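Long-range contacts in galectin-1 (PDB 1A78), which binds beta-galactosides, probably along with a range of complex carbohydrates, as a secreted homodimeric lectin, and may regulate apoptosis and cell differentiation: residues Phe46-Asp51 with Phe78-Gly83; Asp27-Ala32 with Phe50-Asp55; Lys58-Ser63 with Glu72-Val77. All blocks are in the same frame, centred on the assembly; numbering follows the deposited sequence.

Contact 1: residues Phe46-Asp51 with Phe78-Gly83; sequences FNARFD and FPFQQG. With YIO (1-thio-beta-D-galactopyranose), chain C; GAL (beta-D-galactopyranose), chain B.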
loop_
_atom_site.group_PDB
_atom_site.type_symbol
_atom_site.label_atom_id
_atom_site.label_comp_id
_atom_site.label_asym_id
_atom_site.label_seq_id
_atom_site.Cartn_x
_atom_site.Cartn_y
_atom_site.Cartn_z
ATOM N N PHE A 46 14.376 -8.573 -3.145
ATOM C CA PHE A 46 14.962 -7.906 -4.299
ATOM C C PHE A 46 15.816 -6.747 -3.786
ATOM O O PHE A 46 15.292 -5.702 -3.430
ATOM C CB PHE A 46 13.811 -7.405 -5.170
ATOM C CG PHE A 46 14.236 -6.585 -6.328
ATOM C CD1 PHE A 46 14.409 -5.216 -6.194
ATOM C CD2 PHE A 46 14.482 -7.181 -7.551
ATOM C CE1 PHE A 46 14.830 -4.456 -7.257
ATOM C CE2 PHE A 46 14.904 -6.428 -8.634
ATOM C CZ PHE A 46 15.082 -5.065 -8.490
ATOM N N ASN A 47 17.133 -6.902 -3.793
ATOM C CA ASN A 47 18.009 -5.868 -3.259
ATOM C C ASN A 47 18.938 -5.227 -4.313
ATOM O O ASN A 47 19.842 -5.887 -4.831
ATOM C CB ASN A 47 18.810 -6.516 -2.122
ATOM C CG ASN A 47 19.654 -5.534 -1.330
ATOM O OD1 ASN A 47 20.482 -5.967 -0.535
ATOM N ND2 ASN A 47 19.433 -4.226 -1.494
ATOM N N ALA A 48 18.693 -3.960 -4.649
ATOM C CA ALA A 48 19.520 -3.248 -5.623
ATOM C C ALA A 48 20.631 -2.552 -4.846
ATOM O O ALA A 48 20.388 -1.568 -4.137
ATOM C CB ALA A 48 18.696 -2.227 -6.403
ATOM N N ARG A 49 21.854 -3.055 -4.998
ATOM C CA ARG A 49 23.023 -2.534 -4.302
ATOM C C ARG A 49 23.889 -1.551 -5.071
ATOM O O ARG A 49 24.628 -1.930 -5.958
ATOM C CB ARG A 49 23.885 -3.708 -3.822
ATOM C CG ARG A 49 23.135 -4.650 -2.885
ATOM C CD ARG A 49 23.991 -5.797 -2.372
ATOM N NE ARG A 49 23.272 -6.601 -1.385
ATOM C CZ ARG A 49 23.758 -7.679 -0.770
ATOM N NH1 ARG A 49 24.990 -8.114 -1.021
ATOM N NH2 ARG A 49 22.992 -8.350 0.075
ATOM N N PHE A 50 23.781 -0.277 -4.731
ATOM C CA PHE A 50 24.606 0.743 -5.369
ATOM C C PHE A 50 26.057 0.518 -4.931
ATOM O O PHE A 50 26.964 0.410 -5.749
ATOM C CB PHE A 50 24.155 2.141 -4.943
ATOM C CG PHE A 50 22.893 2.573 -5.589
ATOM C CD1 PHE A 50 22.916 3.158 -6.851
ATOM C CD2 PHE A 50 21.666 2.344 -4.969
ATOM C CE1 PHE A 50 21.725 3.507 -7.499
ATOM C CE2 PHE A 50 20.468 2.688 -5.601
ATOM C CZ PHE A 50 20.499 3.271 -6.873
ATOM N N ASP A 51 26.257 0.406 -3.630
ATOM C CA ASP A 51 27.563 0.170 -3.086
ATOM C C ASP A 51 27.308 -0.451 -1.727
ATOM O O ASP A 51 27.164 0.259 -0.744
ATOM C CB ASP A 51 28.281 1.504 -2.951
ATOM C CG ASP A 51 29.737 1.346 -2.591
ATOM O OD1 ASP A 51 30.226 0.192 -2.575
ATOM O OD2 ASP A 51 30.391 2.379 -2.332
ATOM N N PHE A 78 21.523 -3.104 -14.046
ATOM C CA PHE A 78 21.258 -2.149 -12.971
ATOM C C PHE A 78 20.729 -0.839 -13.547
ATOM O O PHE A 78 21.475 0.122 -13.747
ATOM C CB PHE A 78 22.562 -1.897 -12.202
ATOM C CG PHE A 78 22.386 -1.211 -10.891
ATOM C CD1 PHE A 78 22.156 -1.947 -9.735
ATOM C CD2 PHE A 78 22.537 0.149 -10.786
ATOM C CE1 PHE A 78 22.091 -1.322 -8.510
ATOM C CE2 PHE A 78 22.474 0.773 -9.560
ATOM C CZ PHE A 78 22.253 0.036 -8.423
ATOM N N PRO A 79 19.420 -0.773 -13.797
ATOM C CA PRO A 79 18.834 0.446 -14.354
ATOM C C PRO A 79 18.409 1.480 -13.313
ATOM O O PRO A 79 17.355 2.099 -13.468
ATOM C CB PRO A 79 17.639 -0.098 -15.116
ATOM C CG PRO A 79 17.166 -1.194 -14.211
ATOM C CD PRO A 79 18.443 -1.876 -13.773
ATOM N N PHE A 80 19.236 1.718 -12.294
ATOM C CA PHE A 80 18.869 2.676 -11.249
ATOM C C PHE A 80 19.882 3.794 -11.005
ATOM O O PHE A 80 21.090 3.577 -11.082
ATOM C CB PHE A 80 18.612 1.954 -9.922
ATOM C CG PHE A 80 17.813 0.693 -10.056
ATOM C CD1 PHE A 80 16.432 0.733 -10.092
ATOM C CD2 PHE A 80 18.447 -0.535 -10.109
ATOM C CE1 PHE A 80 15.687 -0.435 -10.175
ATOM C CE2 PHE A 80 17.723 -1.705 -10.191
ATOM C CZ PHE A 80 16.335 -1.660 -10.223
ATOM N N GLN A 81 19.374 4.981 -10.680
ATOM C CA GLN A 81 20.198 6.154 -10.389
ATOM C C GLN A 81 19.828 6.667 -9.011
ATOM O O GLN A 81 18.654 6.645 -8.623
ATOM C CB GLN A 81 19.920 7.289 -11.373
ATOM C CG GLN A 81 20.379 7.035 -12.774
ATOM C CD GLN A 81 19.929 8.118 -13.718
ATOM O OE1 GLN A 81 18.989 7.923 -14.488
ATOM N NE2 GLN A 81 20.596 9.273 -13.668
ATOM N N GLN A 82 20.827 7.160 -8.289
ATOM C CA GLN A 82 20.596 7.711 -6.966
ATOM C C GLN A 82 19.853 9.027 -7.135
ATOM O O GLN A 82 19.890 9.645 -8.205
ATOM C CB GLN A 82 21.915 7.942 -6.244
ATOM C CG GLN A 82 22.632 6.671 -5.859
ATOM C CD GLN A 82 23.996 6.948 -5.263
ATOM O OE1 GLN A 82 24.253 6.655 -4.090
ATOM N NE2 GLN A 82 24.879 7.543 -6.063
ATOM N N GLY A 83 19.146 9.428 -6.089
ATOM C CA GLY A 83 18.401 10.665 -6.136
ATOM C C GLY A 83 17.396 10.709 -7.268
ATOM O O GLY A 83 17.062 11.803 -7.711
HETATM C C1 YIO C . 22.761 -10.170 3.197
HETATM C C2 YIO C . 22.056 -8.870 3.492
HETATM C C3 YIO C . 20.556 -9.089 3.525
HETATM C C4 YIO C . 20.130 -9.607 2.179
HETATM C C5 YIO C . 20.900 -10.890 1.865
HETATM C C6 YIO C . 20.618 -11.406 0.479
HETATM O O2 YIO C . 22.489 -8.372 4.737
HETATM O O3 YIO C . 19.908 -7.856 3.775
HETATM O O4 YIO C . 20.381 -8.614 1.199
HETATM O O5 YIO C . 22.324 -10.689 1.944
HETATM O O6 YIO C . 21.010 -12.767 0.388
HETATM S S1 YIO C . 24.486 -9.697 2.899
HETATM C C1 GAL B . 25.154 -11.355 2.524
HETATM C C2 GAL B . 26.031 -11.286 1.262
HETATM C C3 GAL B . 26.517 -12.685 0.868
HETATM C C4 GAL B . 27.221 -13.350 2.059
HETATM C C5 GAL B . 26.271 -13.374 3.238
HETATM C C6 GAL B . 26.958 -13.979 4.438
HETATM O O2 GAL B . 25.312 -10.720 0.180
HETATM O O3 GAL B . 27.410 -12.583 -0.230
HETATM O O4 GAL B . 28.377 -12.604 2.429
HETATM O O5 GAL B . 25.888 -12.010 3.583
HETATM O O6 GAL B . 26.233 -13.716 5.619
#
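Phe50 and Phe78 meet edge-to-face at the end of strand 41-49 in the galectin beta-sandwich, where the 78-83 loop passes behind the sugar-binding sheet. The rim of Phe78 points at one face of Phe50, centroids 4.9 Å apart and planes at 89°, with Phe78 CE2 3.5 Å from Phe50 CE1. The opposite face is covered by the aliphatic part of Gln82, whose CG makes a CH-pi contact 3.9 Å from the ring centroid. Phe50 is thus held between a ring edge and a methylene.

Apolar packing continues along the strand. Ala48 CB lies 3.9 Å from Phe80 CE2 and also touches Phe78. Phe46 reaches Phe80 CZ with its own CZ; its CG stands anti to the backbone N (chi1 174°), which carries the ring into the interior beside Ile59 and Ile99.

On the other side of the strand Arg49 meets the sugar, and Asn47, whose ND2 bonds to Phe31 O, steadies it. Arg49, salt-bridged to Asp55, gives NH1 to O2 of the galactose and NH2 to O4 of the thiogalactose. Its NE donates to Asn47 OD1 at 3.0 Å, nearly straight at 172°; the oxygen lies in the guanidinium plane, whereas NE stands well above the carbonyl plane of Asn47.

Contact 2: residues Asp27-Ala32 with Phe50-Asp55; sequences DCKGFA and FDLHGD. With YIO (1-thio-beta-D-galactopyranose), chain C.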
loop_
_atom_site.group_PDB
_atom_site.type_symbol
_atom_site.label_atom_id
_atom_site.label_comp_id
_atom_site.label_asym_id
_atom_site.label_seq_id
_atom_site.Cartn_x
_atom_site.Cartn_y
_atom_site.Cartn_z
ATOM N N ASP A 27 21.919 9.744 -1.739
ATOM C CA ASP A 27 23.008 9.061 -1.071
ATOM C C ASP A 27 22.411 7.766 -0.576
ATOM O O ASP A 27 22.144 7.611 0.615
ATOM C CB ASP A 27 23.538 9.910 0.099
ATOM C CG ASP A 27 24.435 11.067 -0.371
ATOM O OD1 ASP A 27 25.417 10.802 -1.111
ATOM O OD2 ASP A 27 24.151 12.236 -0.006
ATOM N N CYS A 28 22.137 6.866 -1.513
ATOM C CA CYS A 28 21.534 5.582 -1.196
ATOM C C CYS A 28 22.527 4.482 -1.510
ATOM O O CYS A 28 22.983 4.353 -2.636
ATOM C CB CYS A 28 20.256 5.389 -2.023
ATOM S SG CYS A 28 19.357 3.828 -1.734
ATOM N N LYS A 29 22.869 3.696 -0.505
ATOM C CA LYS A 29 23.817 2.604 -0.668
ATOM C C LYS A 29 23.141 1.444 -1.394
ATOM O O LYS A 29 23.755 0.754 -2.193
ATOM C CB LYS A 29 24.358 2.169 0.699
ATOM C CG LYS A 29 23.293 1.547 1.665
ATOM C CD LYS A 29 22.926 2.419 2.921
ATOM C CE LYS A 29 22.258 3.771 2.546
ATOM N NZ LYS A 29 21.089 3.655 1.590
ATOM N N GLY A 30 21.851 1.265 -1.135
ATOM C CA GLY A 30 21.073 0.214 -1.770
ATOM C C GLY A 30 19.645 0.231 -1.234
ATOM O O GLY A 30 19.394 0.846 -0.184
ATOM N N PHE A 31 18.704 -0.378 -1.956
ATOM C CA PHE A 31 17.315 -0.441 -1.483
ATOM C C PHE A 31 16.777 -1.824 -1.780
ATOM O O PHE A 31 17.376 -2.578 -2.582
ATOM C CB PHE A 31 16.426 0.647 -2.109
ATOM C CG PHE A 31 16.136 0.434 -3.560
ATOM C CD1 PHE A 31 15.050 -0.345 -3.959
ATOM C CD2 PHE A 31 16.939 1.022 -4.531
ATOM C CE1 PHE A 31 14.764 -0.533 -5.295
ATOM C CE2 PHE A 31 16.661 0.843 -5.872
ATOM C CZ PHE A 31 15.574 0.067 -6.263
ATOM N N ALA A 32 15.659 -2.165 -1.134
ATOM C CA ALA A 32 15.037 -3.472 -1.286
ATOM C C ALA A 32 13.524 -3.407 -1.368
ATOM O O ALA A 32 12.910 -2.428 -0.971
ATOM C CB ALA A 32 15.451 -4.392 -0.120
ATOM N N PHE A 50 23.781 -0.277 -4.731
ATOM C CA PHE A 50 24.606 0.743 -5.369
ATOM C C PHE A 50 26.057 0.518 -4.931
ATOM O O PHE A 50 26.964 0.410 -5.749
ATOM C CB PHE A 50 24.155 2.141 -4.943
ATOM C CG PHE A 50 22.893 2.573 -5.589
ATOM C CD1 PHE A 50 22.916 3.158 -6.851
ATOM C CD2 PHE A 50 21.666 2.344 -4.969
ATOM C CE1 PHE A 50 21.725 3.507 -7.499
ATOM C CE2 PHE A 50 20.468 2.688 -5.601
ATOM C CZ PHE A 50 20.499 3.271 -6.873
ATOM N N ASP A 51 26.257 0.406 -3.630
ATOM C CA ASP A 51 27.563 0.170 -3.086
ATOM C C ASP A 51 27.308 -0.451 -1.727
ATOM O O ASP A 51 27.164 0.259 -0.744
ATOM C CB ASP A 51 28.281 1.504 -2.951
ATOM C CG ASP A 51 29.737 1.346 -2.591
ATOM O OD1 ASP A 51 30.226 0.192 -2.575
ATOM O OD2 ASP A 51 30.391 2.379 -2.332
ATOM N N LEU A 52 27.218 -1.773 -1.675
ATOM C CA LEU A 52 26.939 -2.453 -0.421
ATOM C C LEU A 52 27.547 -3.859 -0.325
ATOM O O LEU A 52 27.321 -4.703 -1.190
ATOM C CB LEU A 52 25.425 -2.516 -0.213
ATOM C CG LEU A 52 24.866 -3.016 1.121
ATOM C CD1 LEU A 52 25.058 -1.923 2.180
ATOM C CD2 LEU A 52 23.385 -3.372 0.952
ATOM N N HIS A 53 28.289 -4.115 0.762
ATOM C CA HIS A 53 28.936 -5.416 1.006
ATOM C C HIS A 53 29.847 -5.880 -0.117
ATOM O O HIS A 53 29.902 -7.078 -0.389
ATOM C CB HIS A 53 27.904 -6.512 1.226
ATOM C CG HIS A 53 26.943 -6.215 2.320
ATOM N ND1 HIS A 53 27.299 -5.505 3.446
ATOM C CD2 HIS A 53 25.622 -6.481 2.440
ATOM C CE1 HIS A 53 26.235 -5.340 4.209
ATOM N NE2 HIS A 53 25.205 -5.920 3.620
ATOM N N GLY A 54 30.543 -4.958 -0.772
ATOM C CA GLY A 54 31.393 -5.361 -1.875
ATOM C C GLY A 54 30.659 -5.452 -3.213
ATOM O O GLY A 54 31.299 -5.638 -4.254
ATOM N N ASP A 55 29.325 -5.370 -3.202
ATOM C CA ASP A 55 28.522 -5.394 -4.438
ATOM C C ASP A 55 28.338 -3.928 -4.849
ATOM O O ASP A 55 27.843 -3.112 -4.072
ATOM C CB ASP A 55 27.156 -6.040 -4.186
ATOM C CG ASP A 55 27.226 -7.545 -4.107
ATOM O OD1 ASP A 55 28.023 -8.142 -4.849
ATOM O OD2 ASP A 55 26.465 -8.154 -3.334
HETATM C C1 YIO C . 22.761 -10.170 3.197
HETATM C C2 YIO C . 22.056 -8.870 3.492
HETATM C C3 YIO C . 20.556 -9.089 3.525
HETATM C C4 YIO C . 20.130 -9.607 2.179
HETATM C C5 YIO C . 20.900 -10.890 1.865
HETATM C C6 YIO C . 20.618 -11.406 0.479
HETATM O O2 YIO C . 22.489 -8.372 4.737
HETATM O O3 YIO C . 19.908 -7.856 3.775
HETATM O O4 YIO C . 20.381 -8.614 1.199
HETATM O O5 YIO C . 22.324 -10.689 1.944
HETATM O O6 YIO C . 21.010 -12.767 0.388
HETATM S S1 YIO C . 24.486 -9.697 2.899
#
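Phe50 is pushed against the backbone of the 27-32 segment, and its side chain can be followed outward atom by atom. CB sits 3.1 Å from Lys29 O, with Cys28 O also close by. CG stays near Cys28 O, and CD2 comes to 3.3 Å from that same oxygen, which approaches the ring obliquely. With chi1 at -75°, CG lies beside the backbone N and anti to the carbonyl carbon, and this swings the ring inward past Gly30, whose CA lies at the ring edge. At the inner end CE2 meets two side chains: Phe31 CD2 at 4.0 Å, edge against edge, and Cys28 SG at 4.2 Å, a sulfur-aromatic contact made obliquely and not over the face.

Here the chain leaves the sugar-binding sheet of the galectin fold: it turns a corner at Phe50 and Asp51 just after strand 41-49, opposite the start of strand 30-35. Lys29 O holds the corner. It accepts a bond from Asp51 N at 2.9 Å, in the carbonyl plane and 166° at the hydrogen, and a weak, strongly bent one from Phe50 N.

Farther along, the aliphatic part of Lys29 runs beside Leu52 in the same direction, CG 3.9 Å from Leu52 CD1. Leu52 then opens a type I' turn that closes at Asp55 through backbone bonds in both directions. His53, with Gly54 one of the two central residues of the turn, is galactoside-binding: its ring has Leu52 CG over one face, and its CD2 lies 3.4 Å from S1 of the thiogalactose.

Contact 3: residues Lys58-Ser63 with Glu72-Val77; sequences KIVCNS and EQREEV. With YIO (1-thio-beta-D-galactopyranose), chain C; GAL (beta-D-galactopyranose), chain B.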
loop_
_atom_site.group_PDB
_atom_site.type_symbol
_atom_site.label_atom_id
_atom_site.label_comp_id
_atom_site.label_asym_id
_atom_site.label_seq_id
_atom_site.Cartn_x
_atom_site.Cartn_y
_atom_site.Cartn_z
ATOM N N LYS A 58 24.875 -3.700 -8.317
ATOM C CA LYS A 58 24.464 -5.067 -8.622
ATOM C C LYS A 58 23.088 -5.298 -7.997
ATOM O O LYS A 58 22.682 -4.567 -7.105
ATOM C CB LYS A 58 25.471 -6.032 -7.989
ATOM C CG LYS A 58 25.527 -7.408 -8.609
ATOM C CD LYS A 58 26.423 -7.381 -9.816
ATOM C CE LYS A 58 27.868 -7.107 -9.393
ATOM N NZ LYS A 58 28.774 -6.743 -10.545
ATOM N N ILE A 59 22.387 -6.325 -8.455
ATOM C CA ILE A 59 21.071 -6.687 -7.942
ATOM C C ILE A 59 21.214 -8.057 -7.308
ATOM O O ILE A 59 21.662 -8.996 -7.956
ATOM C CB ILE A 59 20.014 -6.777 -9.087
ATOM C CG1 ILE A 59 19.603 -5.377 -9.524
ATOM C CG2 ILE A 59 18.791 -7.613 -8.672
ATOM C CD1 ILE A 59 18.600 -5.389 -10.647
ATOM N N VAL A 60 20.876 -8.174 -6.035
ATOM C CA VAL A 60 20.945 -9.472 -5.368
ATOM C C VAL A 60 19.517 -9.915 -5.030
ATOM O O VAL A 60 18.740 -9.109 -4.557
ATOM C CB VAL A 60 21.795 -9.379 -4.075
ATOM C CG1 VAL A 60 21.874 -10.724 -3.399
ATOM C CG2 VAL A 60 23.191 -8.887 -4.414
ATOM N N CYS A 61 19.143 -11.147 -5.344
ATOM C CA CYS A 61 17.803 -11.626 -5.036
ATOM C C CYS A 61 17.951 -12.852 -4.181
ATOM O O CYS A 61 18.881 -13.637 -4.380
ATOM C CB CYS A 61 17.013 -11.997 -6.303
ATOM S SG CYS A 61 16.500 -10.599 -7.301
ATOM N N ASN A 62 17.050 -13.029 -3.220
ATOM C CA ASN A 62 17.128 -14.221 -2.368
ATOM C C ASN A 62 15.772 -14.496 -1.750
ATOM O O ASN A 62 14.835 -13.708 -1.931
ATOM C CB ASN A 62 18.167 -14.024 -1.261
ATOM C CG ASN A 62 18.754 -15.321 -0.776
ATOM O OD1 ASN A 62 18.263 -16.401 -1.091
ATOM N ND2 ASN A 62 19.815 -15.228 0.006
ATOM N N SER A 63 15.638 -15.659 -1.127
ATOM C CA SER A 63 14.410 -16.028 -0.448
ATOM C C SER A 63 14.830 -16.136 1.015
ATOM O O SER A 63 16.023 -16.236 1.308
ATOM C CB SER A 63 13.891 -17.368 -0.935
ATOM O OG SER A 63 14.813 -18.393 -0.632
ATOM N N GLU A 72 21.614 -16.929 -2.867
ATOM C CA GLU A 72 21.521 -15.668 -3.579
ATOM C C GLU A 72 21.604 -15.918 -5.080
ATOM O O GLU A 72 22.182 -16.916 -5.524
ATOM C CB GLU A 72 22.654 -14.714 -3.183
ATOM C CG GLU A 72 22.688 -14.290 -1.717
ATOM C CD GLU A 72 23.602 -13.091 -1.476
ATOM O OE1 GLU A 72 24.460 -12.828 -2.328
ATOM O OE2 GLU A 72 23.463 -12.385 -0.460
ATOM N N GLN A 73 20.974 -15.029 -5.842
ATOM C CA GLN A 73 20.980 -15.056 -7.296
ATOM C C GLN A 73 21.342 -13.625 -7.622
ATOM O O GLN A 73 20.570 -12.715 -7.327
ATOM C CB GLN A 73 19.604 -15.389 -7.880
ATOM C CG GLN A 73 19.508 -15.073 -9.384
ATOM C CD GLN A 73 18.193 -15.511 -10.024
ATOM O OE1 GLN A 73 17.758 -16.648 -9.850
ATOM N NE2 GLN A 73 17.561 -14.605 -10.775
ATOM N N ARG A 74 22.545 -13.400 -8.128
ATOM C CA ARG A 74 22.952 -12.046 -8.460
ATOM C C ARG A 74 22.611 -11.736 -9.912
ATOM O O ARG A 74 22.391 -12.655 -10.692
ATOM C CB ARG A 74 24.450 -11.857 -8.215
ATOM C CG ARG A 74 24.819 -11.749 -6.752
ATOM C CD ARG A 74 26.141 -11.007 -6.564
ATOM N NE ARG A 74 26.363 -10.602 -5.175
ATOM C CZ ARG A 74 26.314 -11.428 -4.134
ATOM N NH1 ARG A 74 26.067 -12.717 -4.318
ATOM N NH2 ARG A 74 26.415 -10.950 -2.899
ATOM N N GLU A 75 22.552 -10.456 -10.263
ATOM C CA GLU A 75 22.249 -10.041 -11.624
ATOM C C GLU A 75 23.041 -8.788 -11.894
ATOM O O GLU A 75 23.247 -7.973 -11.001
ATOM C CB GLU A 75 20.763 -9.762 -11.821
ATOM C CG GLU A 75 20.171 -10.503 -13.002
ATOM C CD GLU A 75 19.772 -11.924 -12.653
ATOM O OE1 GLU A 75 19.423 -12.165 -11.485
ATOM O OE2 GLU A 75 19.780 -12.809 -13.535
ATOM N N GLU A 76 23.464 -8.624 -13.142
ATOM C CA GLU A 76 24.286 -7.481 -13.545
ATOM C C GLU A 76 23.559 -6.256 -14.125
ATOM O O GLU A 76 24.136 -5.176 -14.188
ATOM C CB GLU A 76 25.374 -7.959 -14.514
ATOM C CG GLU A 76 26.164 -9.210 -14.040
ATOM C CD GLU A 76 26.947 -8.974 -12.750
ATOM O OE1 GLU A 76 27.506 -7.862 -12.606
ATOM O OE2 GLU A 76 27.001 -9.896 -11.892
ATOM N N VAL A 77 22.328 -6.418 -14.598
ATOM C CA VAL A 77 21.586 -5.272 -15.127
ATOM C C VAL A 77 21.207 -4.386 -13.945
ATOM O O VAL A 77 20.632 -4.854 -12.973
ATOM C CB VAL A 77 20.317 -5.716 -15.905
ATOM C CG1 VAL A 77 19.434 -4.513 -16.226
ATOM C CG2 VAL A 77 20.724 -6.378 -17.209
HETATM C C1 YIO C . 22.761 -10.170 3.197
HETATM C C2 YIO C . 22.056 -8.870 3.492
HETATM C C3 YIO C . 20.556 -9.089 3.525
HETATM C C4 YIO C . 20.130 -9.607 2.179
HETATM C C5 YIO C . 20.900 -10.890 1.865
HETATM C C6 YIO C . 20.618 -11.406 0.479
HETATM O O2 YIO C . 22.489 -8.372 4.737
HETATM O O3 YIO C . 19.908 -7.856 3.775
HETATM O O4 YIO C . 20.381 -8.614 1.199
HETATM O O5 YIO C . 22.324 -10.689 1.944
HETATM O O6 YIO C . 21.010 -12.767 0.388
HETATM S S1 YIO C . 24.486 -9.697 2.899
HETATM C C1 GAL B . 25.154 -11.355 2.524
HETATM C C2 GAL B . 26.031 -11.286 1.262
HETATM C C3 GAL B . 26.517 -12.685 0.868
HETATM C C4 GAL B . 27.221 -13.350 2.059
HETATM C C5 GAL B . 26.271 -13.374 3.238
HETATM C C6 GAL B . 26.958 -13.979 4.438
HETATM O O2 GAL B . 25.312 -10.720 0.180
HETATM O O3 GAL B . 27.410 -12.583 -0.230
HETATM O O4 GAL B . 28.377 -12.604 2.429
HETATM O O5 GAL B . 25.888 -12.010 3.583
HETATM O O6 GAL B . 26.233 -13.716 5.619
#
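Val60 and Arg74 face each other as a non-hydrogen-bonded pair in an antiparallel hairpin, with their side chains on the sugar-binding side. They run side by side: Val60 CG2 sits over one face of the guanidinium, 3.7 Å from Arg74 NE. The other methyl, CG1, trans to the main-chain nitrogen (chi1 -179°), is set against the carboxylate of Glu72.

That carboxylate touches both sugars and an arginine. Extended beyond CG (chi2 -165°), the Glu72 chain carries it outward: OE2 accepts from O6 of the thiogalactose and O2 of the galactose, each at 2.6 Å, while OE1 is salt-bridged to Arg74 NH1. Arg74 NH2 donates to O3 of the galactose and is salt-bridged to Asp55. Asn62 crosses Glu72 with amide and carboxylate planes 89° apart, and its ND2 donates to the same O6 at 2.8 Å.

At the other end Lys58 folds back through bends at chi2 and chi3, bringing NZ into a salt bridge with OE1 of Glu76, itself bent at chi2, 2.7 Å away on the syn lone pair. Between these ends the hydrogen-bonded pairs Ile59-Glu75 and Cys61-Gln73 carry the backbone ladder. Their side chains occupy the reverse face, where Gln73 NE2 bonds to Glu75 OE1 and Ser108 O.

Strand 68-75 is outermost in its sheet within this chain; strand 58-65 separates it from strand 41-49, and Cys61 and Gln73 pack on strand 106-110 of the second sheet.

Each contact has at least one segment on the six-stranded, sugar-binding sheet, in which strands 30-35, 41-49, 58-65 and 68-75 are successive neighbours; 50-55 and 78-83 are loops. Contacts 1 and 2 share Phe50 and Asp51, and their centres are about 7 Å apart; the centre of contact 3 lies about 11 Å from that of contact 1 and 12 Å from that of contact 2. Along the chain, contact 2 closes before contact 3 opens, and contact 3 is nested inside the loop closed by contact 1. Asp55 ties them together through salt bridges to Arg49 and Arg74. Sugar-binding groups thus come from neighbouring strands (Arg49, Asn62, Glu72, Arg74) and from the turn that holds His53.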